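Local coordinates for Cyclo(L-tyrosyl-L-tyrosyl) synthase (Mycobacterium tuberculosis, PDB 2X9Q), which probably joins the tyrosyl groups of two tyrosyl-tRNAs, without ATP, into cyclo(L-tyrosyl-L-tyrosyl), an intermediate in mycocyclosin biosynthesis, at residues Val113-Thr118 with Thr153-Leu158; Arg197-Asp202 with Ala260-Ala265. One frame throughout, in Å; residues are numbered along the deposited sequence.

Interaction 1. Residues Val113-Thr118 with Thr153-Leu158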
ATOM      1  N   VAL A 113     -12.258   5.602   5.524  1.00 23.85           N
ATOM      2  CA  VAL A 113     -11.512   4.462   4.960  1.00 23.46           C
ATOM      3  C   VAL A 113     -11.394   4.669   3.470  1.00 23.08           C
ATOM      4  O   VAL A 113     -12.430   4.946   2.789  1.00 24.01           O
ATOM      5  CB  VAL A 113     -12.191   3.119   5.194  1.00 22.71           C
ATOM      6  CG1 VAL A 113     -11.414   1.958   4.446  1.00 17.31           C
ATOM      7  CG2 VAL A 113     -12.340   2.813   6.674  1.00 26.58           C
ATOM      8  N   ASP A 114     -10.186   4.561   2.923  1.00 23.12           N
ATOM      9  CA  ASP A 114     -10.003   4.702   1.428  1.00 22.64           C
ATOM     10  C   ASP A 114      -9.390   3.395   0.896  1.00 23.58           C
ATOM     11  O   ASP A 114      -8.302   2.976   1.385  1.00 22.75           O
ATOM     12  CB  ASP A 114      -9.097   5.856   1.058  1.00 23.42           C
ATOM     13  CG  ASP A 114      -9.797   7.198   1.125  1.00 27.56           C
ATOM     14  OD1 ASP A 114     -10.425   7.582   0.120  1.00 33.20           O
ATOM     15  OD2 ASP A 114      -9.809   7.828   2.173  1.00 25.91           O
ATOM     16  N   PHE A 115     -10.107   2.704   0.001  1.00 21.25           N
ATOM     17  CA  PHE A 115      -9.555   1.573  -0.689  1.00 22.23           C
ATOM     18  C   PHE A 115      -8.797   2.266  -1.805  1.00 23.66           C
ATOM     19  O   PHE A 115      -9.348   3.198  -2.404  1.00 25.57           O
ATOM     20  CB  PHE A 115     -10.664   0.763  -1.404  1.00 22.82           C
ATOM     21  CG  PHE A 115     -11.375  -0.198  -0.560  1.00 20.85           C
ATOM     22  CD1 PHE A 115     -10.746  -1.357  -0.172  1.00 21.14           C
ATOM     23  CD2 PHE A 115     -12.701   0.056  -0.144  1.00 21.98           C
ATOM     24  CE1 PHE A 115     -11.412  -2.335   0.575  1.00 23.01           C
ATOM     25  CE2 PHE A 115     -13.375  -0.895   0.642  1.00 21.67           C
ATOM     26  CZ  PHE A 115     -12.734  -2.095   0.982  1.00 24.76           C
ATOM     27  N   VAL A 116      -7.556   1.856  -2.080  1.00 21.73           N
ATOM     28  CA  VAL A 116      -6.798   2.436  -3.202  1.00 20.74           C
ATOM     29  C   VAL A 116      -6.254   1.237  -4.028  1.00 20.91           C
ATOM     30  O   VAL A 116      -5.544   0.419  -3.524  1.00 19.07           O
ATOM     31  CB  VAL A 116      -5.625   3.299  -2.658  1.00 20.83           C
ATOM     32  CG1 VAL A 116      -4.781   3.793  -3.801  1.00 23.02           C
ATOM     33  CG2 VAL A 116      -6.187   4.540  -1.803  1.00 18.95           C
ATOM     34  N   TYR A 117      -6.658   1.113  -5.288  1.00 20.70           N
ATOM     35  CA  TYR A 117      -6.173   0.002  -6.090  1.00 22.05           C
ATOM     36  C   TYR A 117      -5.063   0.459  -7.008  1.00 22.40           C
ATOM     37  O   TYR A 117      -5.064   1.582  -7.561  1.00 23.00           O
ATOM     38  CB  TYR A 117      -7.306  -0.741  -6.856  1.00 20.34           C
ATOM     39  CG  TYR A 117      -8.037   0.139  -7.844  1.00 19.41           C
ATOM     40  CD1 TYR A 117      -9.092   0.919  -7.416  1.00 21.49           C
ATOM     41  CD2 TYR A 117      -7.632   0.237  -9.214  1.00 20.10           C
ATOM     42  CE1 TYR A 117      -9.777   1.748  -8.283  1.00 22.95           C
ATOM     43  CE2 TYR A 117      -8.335   1.104 -10.116  1.00 19.13           C
ATOM     44  CZ  TYR A 117      -9.419   1.786  -9.647  1.00 21.37           C
ATOM     45  OH  TYR A 117     -10.096   2.712 -10.423  1.00 26.17           O
ATOM     46  N   THR A 118      -4.084  -0.406  -7.151  1.00 23.57           N
ATOM     47  CA  THR A 118      -2.907  -0.022  -7.922  1.00 24.10           C
ATOM     48  C   THR A 118      -3.227  -0.162  -9.441  1.00 24.52           C
ATOM     49  O   THR A 118      -3.615  -1.211  -9.869  1.00 26.59           O
ATOM     50  CB  THR A 118      -1.660  -0.778  -7.457  1.00 24.77           C
ATOM     51  OG1 THR A 118      -1.388  -0.369  -6.113  1.00 26.56           O
ATOM     52  CG2 THR A 118      -0.379  -0.330  -8.320  1.00 27.39           C
ATOM     53  N   THR A 153     -18.414  -2.087  -6.260  1.00 28.02           N
ATOM     54  CA  THR A 153     -19.647  -2.731  -5.792  1.00 30.06           C
ATOM     55  C   THR A 153     -19.620  -2.777  -4.267  1.00 31.01           C
ATOM     56  O   THR A 153     -20.607  -2.458  -3.602  1.00 30.58           O
ATOM     57  CB  THR A 153     -19.737  -4.159  -6.382  1.00 30.62           C
ATOM     58  OG1 THR A 153     -19.751  -4.045  -7.815  1.00 32.12           O
ATOM     59  CG2 THR A 153     -21.045  -4.995  -5.845  1.00 33.42           C
ATOM     60  N   THR A 154     -18.486  -3.211  -3.708  1.00 29.57           N
ATOM     61  CA  THR A 154     -18.312  -3.207  -2.251  1.00 28.52           C
ATOM     62  C   THR A 154     -18.720  -1.878  -1.580  1.00 27.68           C
ATOM     63  O   THR A 154     -19.488  -1.848  -0.605  1.00 27.98           O
ATOM     64  CB  THR A 154     -16.872  -3.603  -1.873  1.00 27.57           C
ATOM     65  OG1 THR A 154     -16.574  -4.897  -2.430  1.00 22.91           O
ATOM     66  CG2 THR A 154     -16.783  -3.666  -0.329  1.00 27.11           C
ATOM     67  N   VAL A 155     -18.227  -0.792  -2.118  1.00 27.69           N
ATOM     68  CA  VAL A 155     -18.373   0.532  -1.493  1.00 28.47           C
ATOM     69  C   VAL A 155     -19.823   1.009  -1.646  1.00 31.36           C
ATOM     70  O   VAL A 155     -20.375   1.652  -0.745  1.00 29.14           O
ATOM     71  CB  VAL A 155     -17.344   1.538  -2.051  1.00 27.38           C
ATOM     72  CG1 VAL A 155     -17.656   2.962  -1.696  1.00 29.54           C
ATOM     73  CG2 VAL A 155     -15.855   1.164  -1.594  1.00 23.16           C
ATOM     74  N   ASN A 156     -20.441   0.661  -2.787  1.00 32.48           N
ATOM     75  CA  ASN A 156     -21.831   1.077  -3.082  1.00 34.68           C
ATOM     76  C   ASN A 156     -22.745   0.341  -2.095  1.00 35.82           C
ATOM     77  O   ASN A 156     -23.656   0.922  -1.533  1.00 36.30           O
ATOM     78  CB  ASN A 156     -22.212   0.704  -4.545  1.00 34.05           C
ATOM     79  CG  ASN A 156     -21.580   1.633  -5.570  1.00 37.48           C
ATOM     80  OD1 ASN A 156     -21.023   2.668  -5.236  1.00 42.52           O
ATOM     81  ND2 ASN A 156     -21.621   1.232  -6.838  1.00 41.55           N
ATOM     82  N   GLU A 157     -22.426  -0.920  -1.873  1.00 35.06           N
ATOM     83  CA  GLU A 157     -23.133  -1.760  -0.934  1.00 37.81           C
ATOM     84  C   GLU A 157     -23.005  -1.328   0.519  1.00 36.92           C
ATOM     85  O   GLU A 157     -24.005  -1.301   1.280  1.00 36.51           O
ATOM     86  CB  GLU A 157     -22.512  -3.119  -1.019  1.00 38.75           C
ATOM     87  CG  GLU A 157     -23.371  -4.235  -0.642  1.00 47.03           C
ATOM     88  CD  GLU A 157     -23.076  -5.386  -1.548  1.00 56.10           C
ATOM     89  OE1 GLU A 157     -22.403  -6.309  -1.054  1.00 60.58           O
ATOM     90  OE2 GLU A 157     -23.474  -5.340  -2.759  1.00 60.40           O
ATOM     91  N   LEU A 158     -21.779  -1.006   0.940  1.00 35.26           N
ATOM     92  CA  LEU A 158     -21.544  -0.634   2.367  1.00 33.01           C
ATOM     93  C   LEU A 158     -21.799   0.785   2.707  1.00 33.12           C
ATOM     94  O   LEU A 158     -22.087   1.078   3.861  1.00 32.93           O
ATOM     95  CB  LEU A 158     -20.097  -0.999   2.820  1.00 32.29           C
ATOM     96  CG  LEU A 158     -19.804  -2.484   2.781  1.00 29.07           C
ATOM     97  CD1 LEU A 158     -18.298  -2.762   3.161  1.00 26.98           C
ATOM     98  CD2 LEU A 158     -20.755  -3.233   3.724  1.00 32.90           C
TER

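Interaction 2. Residues Arg197-Asp202 with Ala260-Ala265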
ATOM      1  N   ARG A 197      19.802   3.770  -2.014  1.00 23.59           N
ATOM      2  CA  ARG A 197      19.363   2.960  -3.132  1.00 23.51           C
ATOM      3  C   ARG A 197      19.690   1.462  -3.005  1.00 22.25           C
ATOM      4  O   ARG A 197      18.883   0.573  -3.410  1.00 22.28           O
ATOM      5  CB  ARG A 197      19.979   3.522  -4.443  1.00 23.91           C
ATOM      6  CG  ARG A 197      19.463   2.808  -5.715  1.00 31.99           C
ATOM      7  CD  ARG A 197      19.903   3.588  -7.029  1.00 40.63           C
ATOM      8  NE  ARG A 197      21.374   3.499  -7.177  1.00 47.60           N
ATOM      9  CZ  ARG A 197      22.301   4.477  -7.096  1.00 44.02           C
ATOM     10  NH1 ARG A 197      22.040   5.812  -6.844  1.00 34.85           N
ATOM     11  NH2 ARG A 197      23.542   4.062  -7.251  1.00 39.68           N
ATOM     12  N   ALA A 198      20.913   1.161  -2.555  1.00 20.52           N
ATOM     13  CA  ALA A 198      21.308  -0.304  -2.427  1.00 20.59           C
ATOM     14  C   ALA A 198      20.425  -1.039  -1.396  1.00 19.76           C
ATOM     15  O   ALA A 198      19.981  -2.175  -1.620  1.00 20.00           O
ATOM     16  CB  ALA A 198      22.826  -0.373  -1.996  1.00 20.53           C
ATOM     17  N   VAL A 199      20.176  -0.381  -0.258  1.00 18.43           N
ATOM     18  CA  VAL A 199      19.231  -0.955   0.731  1.00 20.75           C
ATOM     19  C   VAL A 199      17.879  -1.215   0.103  1.00 20.85           C
ATOM     20  O   VAL A 199      17.381  -2.310   0.261  1.00 21.35           O
ATOM     21  CB  VAL A 199      19.161  -0.109   2.036  1.00 20.72           C
ATOM     22  CG1 VAL A 199      18.141  -0.766   3.110  1.00 19.60           C
ATOM     23  CG2 VAL A 199      20.618  -0.079   2.629  1.00 20.00           C
ATOM     24  N   CYS A 200      17.317  -0.212  -0.619  1.00 22.35           N
ATOM     25  CA  CYS A 200      16.017  -0.410  -1.306  1.00 22.56           C
ATOM     26  C   CYS A 200      16.105  -1.527  -2.341  1.00 22.44           C
ATOM     27  O   CYS A 200      15.149  -2.291  -2.453  1.00 22.34           O
ATOM     28  CB  CYS A 200      15.529   0.912  -1.951  1.00 23.20           C
ATOM     29  SG  CYS A 200      15.163   2.153  -0.725  1.00 26.35           S
ATOM     30  N   GLN A 201      17.230  -1.683  -3.078  1.00 22.80           N
ATOM     31  CA  GLN A 201      17.298  -2.816  -4.057  1.00 22.50           C
ATOM     32  C   GLN A 201      17.323  -4.143  -3.348  1.00 21.84           C
ATOM     33  O   GLN A 201      16.735  -5.105  -3.854  1.00 19.34           O
ATOM     34  CB  GLN A 201      18.572  -2.875  -4.930  1.00 25.85           C
ATOM     35  CG  GLN A 201      18.794  -1.776  -5.828  1.00 37.16           C
ATOM     36  CD  GLN A 201      18.014  -1.923  -7.134  1.00 45.30           C
ATOM     37  OE1 GLN A 201      17.713  -3.051  -7.654  1.00 49.47           O
ATOM     38  NE2 GLN A 201      17.660  -0.778  -7.666  1.00 50.61           N
ATOM     39  N   ASP A 202      18.031  -4.233  -2.188  1.00 20.80           N
ATOM     40  CA  ASP A 202      18.046  -5.477  -1.477  1.00 21.04           C
ATOM     41  C   ASP A 202      16.594  -5.810  -1.082  1.00 21.98           C
ATOM     42  O   ASP A 202      16.168  -6.966  -1.163  1.00 23.51           O
ATOM     43  CB  ASP A 202      18.926  -5.416  -0.191  1.00 20.15           C
ATOM     44  CG  ASP A 202      19.292  -6.816   0.301  1.00 21.36           C
ATOM     45  OD1 ASP A 202      19.989  -7.543  -0.463  1.00 23.07           O
ATOM     46  OD2 ASP A 202      18.879  -7.213   1.411  1.00 22.43           O
ATOM     47  N   ALA A 260       9.016  -1.166   4.528  1.00 20.68           N
ATOM     48  CA  ALA A 260       8.679  -0.880   5.949  1.00 20.46           C
ATOM     49  C   ALA A 260       9.845  -0.768   6.892  1.00 21.75           C
ATOM     50  O   ALA A 260       9.882   0.119   7.729  1.00 21.60           O
ATOM     51  CB  ALA A 260       7.653  -1.885   6.509  1.00 20.00           C
ATOM     52  N   GLU A 261      10.828  -1.646   6.750  1.00 22.22           N
ATOM     53  CA  GLU A 261      11.968  -1.680   7.602  1.00 22.37           C
ATOM     54  C   GLU A 261      12.741  -0.389   7.565  1.00 21.64           C
ATOM     55  O   GLU A 261      13.433  -0.033   8.535  1.00 23.16           O
ATOM     56  CB  GLU A 261      12.851  -2.898   7.132  1.00 26.34           C
ATOM     57  CG  GLU A 261      14.159  -2.985   7.814  1.00 30.97           C
ATOM     58  CD  GLU A 261      15.028  -4.115   7.170  1.00 32.18           C
ATOM     59  OE1 GLU A 261      14.678  -5.269   7.362  1.00 32.48           O
ATOM     60  OE2 GLU A 261      16.002  -3.798   6.459  1.00 32.77           O
HETATM   61  N   MSE A 262      12.692   0.325   6.442  1.00 18.18           N
HETATM   62  CA  MSE A 262      13.325   1.645   6.366  1.00 19.57           C
HETATM   63  C   MSE A 262      12.360   2.785   6.805  1.00 18.22           C
HETATM   64  O   MSE A 262      12.714   3.652   7.643  1.00 18.80           O
HETATM   65  CB  MSE A 262      13.747   1.950   4.912  1.00 18.05           C
HETATM   66  CG  MSE A 262      14.374   3.299   4.776  1.00 19.26           C
HETATM   67 SE   MSE A 262      14.934   3.633   2.945  1.00 27.03          SE
HETATM   68  CE  MSE A 262      16.427   2.309   2.896  1.00 26.94           C
ATOM     69  N   LEU A 263      11.148   2.816   6.204  1.00 17.54           N
ATOM     70  CA  LEU A 263      10.245   3.981   6.355  1.00 18.25           C
ATOM     71  C   LEU A 263       9.761   4.161   7.798  1.00 18.48           C
ATOM     72  O   LEU A 263       9.514   5.309   8.238  1.00 18.19           O
ATOM     73  CB  LEU A 263       9.008   3.796   5.490  1.00 18.56           C
ATOM     74  CG  LEU A 263       9.214   3.570   3.983  1.00 25.07           C
ATOM     75  CD1 LEU A 263       7.884   3.872   3.256  1.00 27.43           C
ATOM     76  CD2 LEU A 263      10.354   4.420   3.493  1.00 21.30           C
ATOM     77  N   TYR A 264       9.616   3.046   8.518  1.00 17.38           N
ATOM     78  CA  TYR A 264       9.136   3.092   9.936  1.00 19.78           C
ATOM     79  C   TYR A 264      10.260   2.848  10.987  1.00 19.89           C
ATOM     80  O   TYR A 264       9.974   2.433  12.121  1.00 21.16           O
ATOM     81  CB  TYR A 264       7.915   2.091  10.177  1.00 19.20           C
ATOM     82  CG  TYR A 264       6.829   2.360   9.143  1.00 21.25           C
ATOM     83  CD1 TYR A 264       5.982   3.486   9.253  1.00 20.36           C
ATOM     84  CD2 TYR A 264       6.664   1.528   8.004  1.00 21.16           C
ATOM     85  CE1 TYR A 264       5.058   3.801   8.242  1.00 24.88           C
ATOM     86  CE2 TYR A 264       5.731   1.841   7.032  1.00 22.73           C
ATOM     87  CZ  TYR A 264       4.956   2.985   7.143  1.00 28.36           C
ATOM     88  OH  TYR A 264       3.991   3.242   6.212  1.00 28.66           O
ATOM     89  N   ALA A 265      11.507   3.115  10.614  1.00 20.00           N
ATOM     90  CA  ALA A 265      12.626   2.735  11.457  1.00 18.89           C
ATOM     91  C   ALA A 265      12.966   3.905  12.376  1.00 18.09           C
ATOM     92  O   ALA A 265      12.818   5.088  11.960  1.00 18.35           O
ATOM     93  CB  ALA A 265      13.878   2.464  10.542  1.00 17.98           C
TER

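Interaction 1. Residues Val113-Thr118 with Thr153-Leu158
Phe115 reaches from its strand to Val155 on the helix, and one methyl does most of the touching: Val155 CG2 lies 3.6 Å from Phe115 CD2. Val155 CG2 is also 3.9 Å from Phe115 CE2, resting obliquely against the CD2-CE2 side of the ring. Ring and valine lie alongside each other, pointing opposite ways, rather than meeting end on. A chi1 of -83° puts the Phe115 ring opposite its own carbonyl carbon and carries it to the helix. Val155 holds CG1 anti to its own N (chi1 166°), which leaves CG2 on the N side to meet the ring. Strand 112-117 and helix 133-158 belong to a beta-alpha-beta crossover, the helix being part of the link to the parallel neighbour strand 165-169 in a Rossmann-like sheet, in keeping with the kinship of this family to class I tRNA synthetases. A looser approach comes from Thr154, whose CG2 lies 4.5 Å from Phe115 CE2, again oblique to the ring. The hydroxyl of Thr154 is hydrogen-bonded to the carbonyl O of Lys150 one turn earlier, while its side chain also touches Leu99 of helix 96-109. The buried ring of Phe115 packs as well on Ile85 and Val87 of strand 82-87 and on Ile151, a turn before Val155.

Interaction 2. Residues Arg197-Asp202 with Ala260-Ala265
The 2.8 Å hydrogen bond from Gln201 N to Arg197 O closes the helical turn that carries Val199 and Cys200, the two residues that meet Met262. Across the contact everything is apolar and converges on the end of that one side chain, modelled as selenomethionine. Its CE methyl comes within 3.5 Å of Val199 CG1 and is almost as near to CB of the same valine. From the other residue of the turn, Cys200 SG lies 3.8 Å from Met262 CE. The selenium takes part too, with Met262 SE 4.0 Å from Cys200 SG. Met262 runs straight out from its short helix, its first two torsions both near 180°, and then turns about its CG-SE bond (chi3 -69°), which sets the methyl against Val199 and Cys200. Val199 turns CG1 anti to its backbone N (chi1 -179°) and meets the methyl obliquely, at the exposed margin of the contact; Cys200 is buried. Met262 also touches Met196, one turn before Cys200 on helix 194-210. Tyr264 N is bonded to Ala260 O where the short helix ends, and Leu263 packs on Phe237 and Leu238 of helix 220-244. This is helix-to-helix packing in the helical part of a cyclodipeptide synthase, near the probable substrate site: the side chain of Cys200 is about 7 Å from that of Cys231, which by similarity with relatives probably binds substrate.

In the fold
The two contacts lie on opposite sides of the chain's centre, their centres 29 Å apart and their nearest atoms about 13 Å apart, without touching. Both segments of interaction 1 precede those of interaction 2 in the chain. Interaction 1 joins strand 112-117 of the sheet to helix 133-158; interaction 2 joins helix 194-210 to helix 260-263, which comes between strands 249-253 and 276-283 along the chain. Helix 220-244, with the probable substrate-binding residues Tyr229 to Glu233, relates to both: Thr118 of interaction 1 is hydrogen-bonded to Glu233, and Leu263 of interaction 2 packs on Phe237. The probable substrate-binding helix is thus tied to the sheet at one point and to the helical side at another.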